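PDB 6ZRY: DMATS type aromatic prenyltransferase, which probably transfers a dimethylallyl group to the indole ring of tryptophan, as a 6-dimethylallyl tryptophan synthase. Local coordinates for residues His9-Ala21 and Val61-Leu75. Residues are numbered along the deposited sequence; the frame is centred on the assembly and turned at random.
Sequences HLDGQLARLCEVA and VEFSIAFNEAEPPTL. With TRP (tryptophan), chain C.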
ATOM      1  N   HIS A   9       8.602 -13.515 -14.126  1.00 19.37           N
ATOM      2  CA  HIS A   9       8.110 -13.891 -12.783  1.00 18.58           C
ATOM      3  C   HIS A   9       6.796 -13.146 -12.502  1.00 17.91           C
ATOM      4  O   HIS A   9       5.774 -13.812 -12.212  1.00 17.78           O
ATOM      5  CB  HIS A   9       9.194 -13.625 -11.751  1.00 19.40           C
ATOM      6  CG  HIS A   9       8.939 -14.299 -10.438  1.00 19.78           C
ATOM      7  ND1 HIS A   9       9.005 -15.664 -10.288  1.00 22.00           N
ATOM      8  CD2 HIS A   9       8.598 -13.806  -9.231  1.00 20.39           C
ATOM      9  CE1 HIS A   9       8.712 -15.977  -9.011  1.00 21.88           C
ATOM     10  NE2 HIS A   9       8.471 -14.866  -8.366  1.00 21.47           N
ATOM     11  N   LEU A  10       6.806 -11.801 -12.557  1.00 17.39           N
ATOM     12  CA  LEU A  10       5.672 -10.972 -12.055  1.00 17.41           C
ATOM     13  C   LEU A  10       4.491 -11.066 -13.004  1.00 17.45           C
ATOM     14  O   LEU A  10       3.361 -11.064 -12.536  1.00 16.45           O
ATOM     15  CB  LEU A  10       6.093  -9.517 -11.924  1.00 18.12           C
ATOM     16  CG  LEU A  10       7.293  -9.226 -11.028  1.00 19.30           C
ATOM     17  CD1 LEU A  10       7.374  -7.750 -10.740  1.00 19.17           C
ATOM     18  CD2 LEU A  10       7.259  -9.989  -9.759  1.00 19.09           C
ATOM     19  N   ASP A  11       4.758 -11.083 -14.305  1.00 17.86           N
ATOM     20  CA  ASP A  11       3.687 -11.136 -15.324  1.00 18.89           C
ATOM     21  C   ASP A  11       2.900 -12.439 -15.129  1.00 19.24           C
ATOM     22  O   ASP A  11       1.716 -12.398 -15.254  1.00 19.65           O
ATOM     23  CB  ASP A  11       4.258 -11.017 -16.743  1.00 19.63           C
ATOM     24  CG  ASP A  11       3.199 -11.072 -17.840  1.00 20.28           C
ATOM     25  OD1 ASP A  11       2.281 -10.203 -17.835  1.00 20.06           O
ATOM     26  OD2 ASP A  11       3.288 -12.008 -18.683  1.00 22.16           O
ATOM     27  N   GLY A  12       3.570 -13.555 -14.824  1.00 19.51           N
ATOM     28  CA  GLY A  12       2.897 -14.852 -14.562  1.00 20.18           C
ATOM     29  C   GLY A  12       2.036 -14.794 -13.318  1.00 19.90           C
ATOM     30  O   GLY A  12       0.928 -15.266 -13.341  1.00 20.78           O
ATOM     31  N   GLN A  13       2.561 -14.219 -12.242  1.00 19.03           N
ATOM     32  CA  GLN A  13       1.813 -13.998 -10.987  1.00 18.67           C
ATOM     33  C   GLN A  13       0.550 -13.183 -11.287  1.00 19.16           C
ATOM     34  O   GLN A  13      -0.534 -13.599 -10.857  1.00 19.20           O
ATOM     35  CB  GLN A  13       2.726 -13.337  -9.963  1.00 17.71           C
ATOM     36  CG  GLN A  13       3.846 -14.231  -9.483  1.00 17.49           C
ATOM     37  CD  GLN A  13       4.845 -13.525  -8.614  1.00 17.03           C
ATOM     38  OE1 GLN A  13       5.273 -12.413  -8.913  1.00 17.10           O
ATOM     39  NE2 GLN A  13       5.246 -14.168  -7.527  1.00 17.35           N
ATOM     40  N   LEU A  14       0.674 -12.053 -11.971  1.00 19.27           N
ATOM     41  CA  LEU A  14      -0.492 -11.175 -12.246  1.00 19.99           C
ATOM     42  C   LEU A  14      -1.534 -11.923 -13.103  1.00 20.74           C
ATOM     43  O   LEU A  14      -2.714 -11.774 -12.843  1.00 20.57           O
ATOM     44  CB  LEU A  14      -0.047  -9.894 -12.940  1.00 19.62           C
ATOM     45  CG  LEU A  14      -1.181  -8.923 -13.256  1.00 19.28           C
ATOM     46  CD1 LEU A  14      -1.949  -8.580 -12.009  1.00 19.44           C
ATOM     47  CD2 LEU A  14      -0.654  -7.656 -13.920  1.00 19.66           C
ATOM     48  N   ALA A  15      -1.099 -12.623 -14.133  1.00 22.60           N
ATOM     49  CA  ALA A  15      -1.999 -13.371 -15.055  1.00 24.02           C
ATOM     50  C   ALA A  15      -2.857 -14.352 -14.234  1.00 24.71           C
ATOM     51  O   ALA A  15      -4.078 -14.374 -14.413  1.00 25.53           O
ATOM     52  CB  ALA A  15      -1.186 -14.068 -16.115  1.00 24.58           C
ATOM     53  N   ARG A  16      -2.238 -15.089 -13.319  1.00 25.09           N
ATOM     54  CA  ARG A  16      -2.939 -16.070 -12.467  1.00 25.36           C
ATOM     55  C   ARG A  16      -3.839 -15.332 -11.471  1.00 24.98           C
ATOM     56  O   ARG A  16      -4.992 -15.787 -11.267  1.00 25.04           O
ATOM     57  CB  ARG A  16      -1.930 -17.022 -11.823  1.00 26.66           C
ATOM     58  CG  ARG A  16      -1.239 -17.957 -12.807  1.00 27.54           C
ATOM     59  CD  ARG A  16      -0.379 -18.974 -12.092  1.00 29.26           C
ATOM     60  NE  ARG A  16       0.726 -18.353 -11.385  1.00 30.15           N
ATOM     61  CZ  ARG A  16       1.952 -18.123 -11.896  1.00 32.44           C
ATOM     62  NH1 ARG A  16       2.880 -17.525 -11.157  1.00 32.30           N
ATOM     63  NH2 ARG A  16       2.252 -18.500 -13.138  1.00 33.78           N
ATOM     64  N   LEU A  17      -3.396 -14.211 -10.909  1.00 22.76           N
ATOM     65  CA  LEU A  17      -4.201 -13.470  -9.904  1.00 23.71           C
ATOM     66  C   LEU A  17      -5.479 -12.917 -10.570  1.00 25.26           C
ATOM     67  O   LEU A  17      -6.545 -12.819  -9.880  1.00 26.65           O
ATOM     68  CB  LEU A  17      -3.357 -12.329  -9.338  1.00 22.30           C
ATOM     69  CG  LEU A  17      -2.403 -12.707  -8.216  1.00 21.49           C
ATOM     70  CD1 LEU A  17      -1.531 -11.513  -7.862  1.00 21.01           C
ATOM     71  CD2 LEU A  17      -3.168 -13.174  -6.978  1.00 21.77           C
ATOM     72  N   CYS A  18      -5.357 -12.491 -11.820  1.00 26.44           N
ATOM     73  CA  CYS A  18      -6.470 -11.927 -12.621  1.00 27.95           C
ATOM     74  C   CYS A  18      -7.566 -12.982 -12.765  1.00 30.52           C
ATOM     75  O   CYS A  18      -8.758 -12.617 -12.588  1.00 30.57           O
ATOM     76  CB  CYS A  18      -6.000 -11.446 -13.985  1.00 26.68           C
ATOM     77  SG  CYS A  18      -5.252  -9.810 -13.930  1.00 26.30           S
ATOM     78  N   GLU A  19      -7.178 -14.225 -13.064  1.00 33.74           N
ATOM     79  CA  GLU A  19      -8.107 -15.374 -13.224  1.00 36.59           C
ATOM     80  C   GLU A  19      -8.809 -15.611 -11.901  1.00 36.72           C
ATOM     81  O   GLU A  19     -10.022 -15.787 -11.905  1.00 36.63           O
ATOM     82  CB  GLU A  19      -7.375 -16.644 -13.638  1.00 39.82           C
ATOM     83  CG  GLU A  19      -6.821 -16.594 -15.043  1.00 43.48           C
ATOM     84  CD  GLU A  19      -6.804 -17.935 -15.762  1.00 47.06           C
ATOM     85  OE1 GLU A  19      -6.252 -18.888 -15.198  1.00 50.03           O
ATOM     86  OE2 GLU A  19      -7.357 -18.021 -16.879  1.00 52.17           O
ATOM     87  N   VAL A  20      -8.056 -15.603 -10.808  1.00 35.61           N
ATOM     88  CA  VAL A  20      -8.607 -15.809  -9.440  1.00 35.78           C
ATOM     89  C   VAL A  20      -9.702 -14.750  -9.181  1.00 36.88           C
ATOM     90  O   VAL A  20     -10.777 -15.140  -8.707  1.00 40.78           O
ATOM     91  CB  VAL A  20      -7.495 -15.786  -8.366  1.00 34.03           C
ATOM     92  CG1 VAL A  20      -8.059 -15.710  -6.961  1.00 33.79           C
ATOM     93  CG2 VAL A  20      -6.571 -16.977  -8.492  1.00 33.92           C
ATOM     94  N   ALA A  21      -9.449 -13.475  -9.508  1.00 36.32           N
ATOM     95  CA  ALA A  21     -10.335 -12.325  -9.202  1.00 35.73           C
ATOM     96  C   ALA A  21     -11.394 -12.132 -10.310  1.00 36.56           C
ATOM     97  O   ALA A  21     -12.348 -11.337 -10.081  1.00 36.87           O
ATOM     98  CB  ALA A  21      -9.497 -11.076  -9.025  1.00 35.02           C
ATOM     99  N   VAL A  61       7.474  -4.108  -6.850  0.56 14.13           N
ATOM    100  CA  VAL A  61       6.019  -4.366  -7.009  0.56 14.19           C
ATOM    101  C   VAL A  61       5.559  -5.247  -5.829  0.56 13.96           C
ATOM    102  O   VAL A  61       6.347  -6.147  -5.407  0.56 13.63           O
ATOM    103  CB  VAL A  61       5.708  -5.008  -8.385  0.56 14.59           C
ATOM    104  CG1 VAL A  61       4.458  -5.884  -8.349  0.56 14.69           C
ATOM    105  CG2 VAL A  61       5.595  -3.951  -9.491  0.56 14.67           C
ATOM    106  N   GLU A  62       4.355  -4.982  -5.319  1.00 13.90           N
ATOM    107  CA  GLU A  62       3.666  -5.828  -4.303  1.00 14.18           C
ATOM    108  C   GLU A  62       2.217  -5.985  -4.754  1.00 14.38           C
ATOM    109  O   GLU A  62       1.617  -4.991  -5.178  1.00 14.74           O
ATOM    110  CB  GLU A  62       3.727  -5.196  -2.922  1.00 15.26           C
ATOM    111  CG  GLU A  62       3.037  -6.024  -1.864  1.00 16.48           C
ATOM    112  CD  GLU A  62       3.119  -5.436  -0.468  1.00 17.70           C
ATOM    113  OE1 GLU A  62       4.045  -5.794   0.286  1.00 18.43           O
ATOM    114  OE2 GLU A  62       2.263  -4.599  -0.169  1.00 20.22           O
ATOM    115  N   PHE A  63       1.687  -7.193  -4.704  1.00 14.54           N
ATOM    116  CA  PHE A  63       0.301  -7.504  -5.070  1.00 14.52           C
ATOM    117  C   PHE A  63      -0.562  -7.411  -3.823  1.00 14.49           C
ATOM    118  O   PHE A  63      -0.035  -7.549  -2.737  1.00 14.29           O
ATOM    119  CB  PHE A  63       0.207  -8.911  -5.650  1.00 15.02           C
ATOM    120  CG  PHE A  63       1.041  -9.133  -6.886  1.00 15.54           C
ATOM    121  CD1 PHE A  63       0.688  -8.540  -8.089  1.00 16.43           C
ATOM    122  CD2 PHE A  63       2.192  -9.906  -6.833  1.00 16.24           C
ATOM    123  CE1 PHE A  63       1.451  -8.743  -9.240  1.00 16.77           C
ATOM    124  CE2 PHE A  63       2.953 -10.109  -7.977  1.00 16.69           C
ATOM    125  CZ  PHE A  63       2.585  -9.524  -9.179  1.00 16.86           C
ATOM    126  N   SER A  64      -1.854  -7.204  -3.994  1.00 14.84           N
ATOM    127  CA  SER A  64      -2.835  -7.385  -2.905  1.00 15.38           C
ATOM    128  C   SER A  64      -4.174  -7.764  -3.472  1.00 16.34           C
ATOM    129  O   SER A  64      -4.455  -7.439  -4.666  1.00 17.16           O
ATOM    130  CB  SER A  64      -2.930  -6.141  -2.021  1.00 15.70           C
ATOM    131  OG  SER A  64      -3.330  -4.999  -2.756  1.00 15.07           O
ATOM    132  N   ILE A  65      -4.961  -8.450  -2.661  1.00 17.15           N
ATOM    133  CA  ILE A  65      -6.339  -8.825  -2.982  1.00 17.87           C
ATOM    134  C   ILE A  65      -7.232  -8.350  -1.829  1.00 17.71           C
ATOM    135  O   ILE A  65      -6.926  -8.632  -0.688  1.00 17.69           O
ATOM    136  CB  ILE A  65      -6.438 -10.315  -3.335  1.00 19.42           C
ATOM    137  CG1 ILE A  65      -7.874 -10.705  -3.656  1.00 20.95           C
ATOM    138  CG2 ILE A  65      -5.805 -11.204  -2.296  1.00 19.35           C
ATOM    139  CD1 ILE A  65      -7.967 -11.928  -4.555  1.00 22.32           C
ATOM    140  N   ALA A  66      -8.215  -7.551  -2.175  1.00 18.00           N
ATOM    141  CA  ALA A  66      -9.192  -6.946  -1.258  1.00 19.14           C
ATOM    142  C   ALA A  66     -10.502  -7.696  -1.394  1.00 20.11           C
ATOM    143  O   ALA A  66     -11.067  -7.693  -2.483  1.00 20.78           O
ATOM    144  CB  ALA A  66      -9.341  -5.472  -1.551  1.00 18.90           C
ATOM    145  N   PHE A  67     -10.963  -8.287  -0.301  1.00 21.39           N
ATOM    146  CA  PHE A  67     -12.279  -8.947  -0.207  1.00 23.52           C
ATOM    147  C   PHE A  67     -13.278  -7.933   0.316  1.00 26.32           C
ATOM    148  O   PHE A  67     -13.021  -7.349   1.356  1.00 26.45           O
ATOM    149  CB  PHE A  67     -12.171 -10.187   0.653  1.00 23.12           C
ATOM    150  CG  PHE A  67     -11.136 -11.143   0.153  1.00 22.49           C
ATOM    151  CD1 PHE A  67     -11.444 -12.063  -0.828  1.00 22.66           C
ATOM    152  CD2 PHE A  67      -9.861 -11.146   0.695  1.00 21.52           C
ATOM    153  CE1 PHE A  67     -10.483 -12.935  -1.290  1.00 22.82           C
ATOM    154  CE2 PHE A  67      -8.912 -12.042   0.248  1.00 21.56           C
ATOM    155  CZ  PHE A  67      -9.229 -12.951  -0.732  1.00 22.07           C
ATOM    156  N   ASN A  68     -14.326  -7.703  -0.461  1.00 29.81           N
ATOM    157  CA  ASN A  68     -15.321  -6.614  -0.291  1.00 33.82           C
ATOM    158  C   ASN A  68     -16.673  -7.284  -0.041  1.00 36.00           C
ATOM    159  O   ASN A  68     -16.959  -8.236  -0.743  1.00 35.86           O
ATOM    160  CB  ASN A  68     -15.389  -5.697  -1.537  1.00 34.05           C
ATOM    161  CG  ASN A  68     -14.053  -5.367  -2.186  1.00 35.32           C
ATOM    162  OD1 ASN A  68     -13.205  -4.699  -1.578  1.00 35.55           O
ATOM    163  ND2 ASN A  68     -13.869  -5.791  -3.448  1.00 35.15           N
ATOM    164  N   GLU A  69     -17.459  -6.818   0.932  1.00 40.87           N
ATOM    165  CA  GLU A  69     -18.833  -7.343   1.197  1.00 44.08           C
ATOM    166  C   GLU A  69     -19.680  -7.141  -0.065  1.00 46.78           C
ATOM    167  O   GLU A  69     -19.758  -6.002  -0.528  1.00 49.73           O
ATOM    168  CB  GLU A  69     -19.480  -6.629   2.388  1.00 44.58           C
ATOM    169  N   ALA A  70     -20.274  -8.206  -0.600  1.00 49.25           N
ATOM    170  CA  ALA A  70     -21.134  -8.160  -1.811  1.00 52.15           C
ATOM    171  C   ALA A  70     -20.448  -7.330  -2.909  1.00 52.20           C
ATOM    172  O   ALA A  70     -20.961  -6.241  -3.242  1.00 54.35           O
ATOM    173  CB  ALA A  70     -22.489  -7.591  -1.449  1.00 53.71           C
ATOM    174  N   GLU A  71     -19.299  -7.819  -3.402  1.00 50.99           N
ATOM    175  CA  GLU A  71     -18.554  -7.312  -4.593  1.00 47.36           C
ATOM    176  C   GLU A  71     -17.384  -8.263  -4.837  1.00 42.78           C
ATOM    177  O   GLU A  71     -16.760  -8.716  -3.881  1.00 40.32           O
ATOM    178  CB  GLU A  71     -18.085  -5.865  -4.380  1.00 50.17           C
ATOM    179  CG  GLU A  71     -17.145  -5.348  -5.480  1.00 52.38           C
ATOM    180  CD  GLU A  71     -16.720  -3.891  -5.375  1.00 53.88           C
ATOM    181  OE1 GLU A  71     -16.043  -3.385  -6.334  1.00 53.47           O
ATOM    182  OE2 GLU A  71     -17.052  -3.256  -4.343  1.00 57.20           O
ATOM    183  N   PRO A  72     -17.051  -8.625  -6.101  1.00 38.42           N
ATOM    184  CA  PRO A  72     -15.946  -9.549  -6.354  1.00 35.79           C
ATOM    185  C   PRO A  72     -14.653  -8.946  -5.807  1.00 31.77           C
ATOM    186  O   PRO A  72     -14.602  -7.758  -5.571  1.00 29.88           O
ATOM    187  CB  PRO A  72     -15.914  -9.700  -7.879  1.00 37.16           C
ATOM    188  CG  PRO A  72     -17.304  -9.256  -8.323  1.00 38.66           C
ATOM    189  CD  PRO A  72     -17.725  -8.204  -7.329  1.00 39.21           C
ATOM    190  N   PRO A  73     -13.588  -9.726  -5.553  1.00 29.13           N
ATOM    191  CA  PRO A  73     -12.359  -9.158  -4.994  1.00 28.02           C
ATOM    192  C   PRO A  73     -11.674  -8.149  -5.928  1.00 25.94           C
ATOM    193  O   PRO A  73     -11.741  -8.295  -7.119  1.00 25.14           O
ATOM    194  CB  PRO A  73     -11.445 -10.373  -4.762  1.00 28.19           C
ATOM    195  CG  PRO A  73     -12.410 -11.550  -4.728  1.00 29.66           C
ATOM    196  CD  PRO A  73     -13.502 -11.176  -5.714  1.00 30.13           C
ATOM    197  N   THR A  74     -11.017  -7.167  -5.339  1.00 24.73           N
ATOM    198  CA  THR A  74     -10.245  -6.138  -6.038  1.00 24.73           C
ATOM    199  C   THR A  74      -8.761  -6.538  -6.002  1.00 23.07           C
ATOM    200  O   THR A  74      -8.240  -6.764  -4.928  1.00 21.84           O
ATOM    201  CB  THR A  74     -10.493  -4.762  -5.437  1.00 24.89           C
ATOM    202  OG1 THR A  74     -11.886  -4.449  -5.538  1.00 26.56           O
ATOM    203  CG2 THR A  74      -9.691  -3.684  -6.125  1.00 25.52           C
ATOM    204  N   LEU A  75      -8.111  -6.566  -7.152  1.00 23.21           N
ATOM    205  CA  LEU A  75      -6.660  -6.871  -7.256  1.00 23.13           C
ATOM    206  C   LEU A  75      -5.927  -5.542  -7.423  1.00 22.04           C
ATOM    207  O   LEU A  75      -6.397  -4.688  -8.191  1.00 22.88           O
ATOM    208  CB  LEU A  75      -6.509  -7.835  -8.437  1.00 24.87           C
ATOM    209  CG  LEU A  75      -5.124  -8.235  -8.913  1.00 26.00           C
ATOM    210  CD1 LEU A  75      -4.284  -8.831  -7.794  1.00 26.47           C
ATOM    211  CD2 LEU A  75      -5.272  -9.235 -10.055  1.00 26.28           C
TER
HETATM  212  N   TRP C 601       7.345  -2.704   2.131  1.00 21.48           N
HETATM  213  CA  TRP C 601       7.079  -1.394   2.821  1.00 22.35           C
HETATM  214  C   TRP C 601       6.708  -1.653   4.283  1.00 23.12           C
HETATM  215  O   TRP C 601       6.682  -0.700   5.084  1.00 23.89           O
HETATM  216  CB  TRP C 601       5.989  -0.587   2.090  1.00 22.91           C
HETATM  217  CG  TRP C 601       4.642  -1.238   2.048  1.00 23.25           C
HETATM  218  CD1 TRP C 601       4.206  -2.180   1.155  1.00 22.46           C
HETATM  219  CD2 TRP C 601       3.536  -0.986   2.934  1.00 23.65           C
HETATM  220  NE1 TRP C 601       2.910  -2.532   1.434  1.00 22.26           N
HETATM  221  CE2 TRP C 601       2.467  -1.810   2.510  1.00 23.01           C
HETATM  222  CE3 TRP C 601       3.336  -0.136   4.032  1.00 24.42           C
HETATM  223  CZ2 TRP C 601       1.231  -1.824   3.159  1.00 23.47           C
HETATM  224  CZ3 TRP C 601       2.113  -0.150   4.670  1.00 23.04           C
HETATM  225  CH2 TRP C 601       1.076  -0.977   4.233  1.00 23.82           C
HETATM  226  OXT TRP C 601       6.443  -2.809   4.680  1.00 20.61           O
HETATM  227  O   HOH W   1     -12.848  -8.779  -9.436  1.00 44.10           O
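In the ABBA barrel, helix 9-21 packs on the outer face of the beta hairpin 61-75, with Phe-63 and Leu-75 carrying much of the contact. Leu-17 CD1 lies over one face of the Phe-63 ring, 4.0 Å from its centroid, in a CH-pi contact. The amide of Gln-13 stands nearly square to the ring, with the planes 87° apart. Its OE1 meets the ring edge near the plane, 3.4 Å from Phe-63 CE2, and is buried with no hydrogen-bond partner in the model. Gln-13 NE2 instead bonds to Val-315 O and Ala-347 O. Helices of this fold surround a curled antiparallel sheet. Phe-63 points out to the helix, while the extended side chain of Glu-62 reaches the bound tryptophan. Glu-62 OE2 accepts a 2.7 Å hydrogen bond from the ligand NE1. Replacing Phe-63 with alanine would probably open a gap next to Leu-17 CD1 and Gln-13. Leu-75, from the second strand, packs further along the helix, toward its C-terminal end. With CG anti to the backbone N (chi1 174°), Leu-75 CD2 comes to 3.7 Å from Leu-17 CB and 3.9 Å from Cys-18 SG. At the helix end, Ala-21 CB packs 4.4 Å from Leu-75 CB. A water there donates to both Ala-21 O (2.7 Å) and Pro-73 O (2.6 Å), bridging the two backbones.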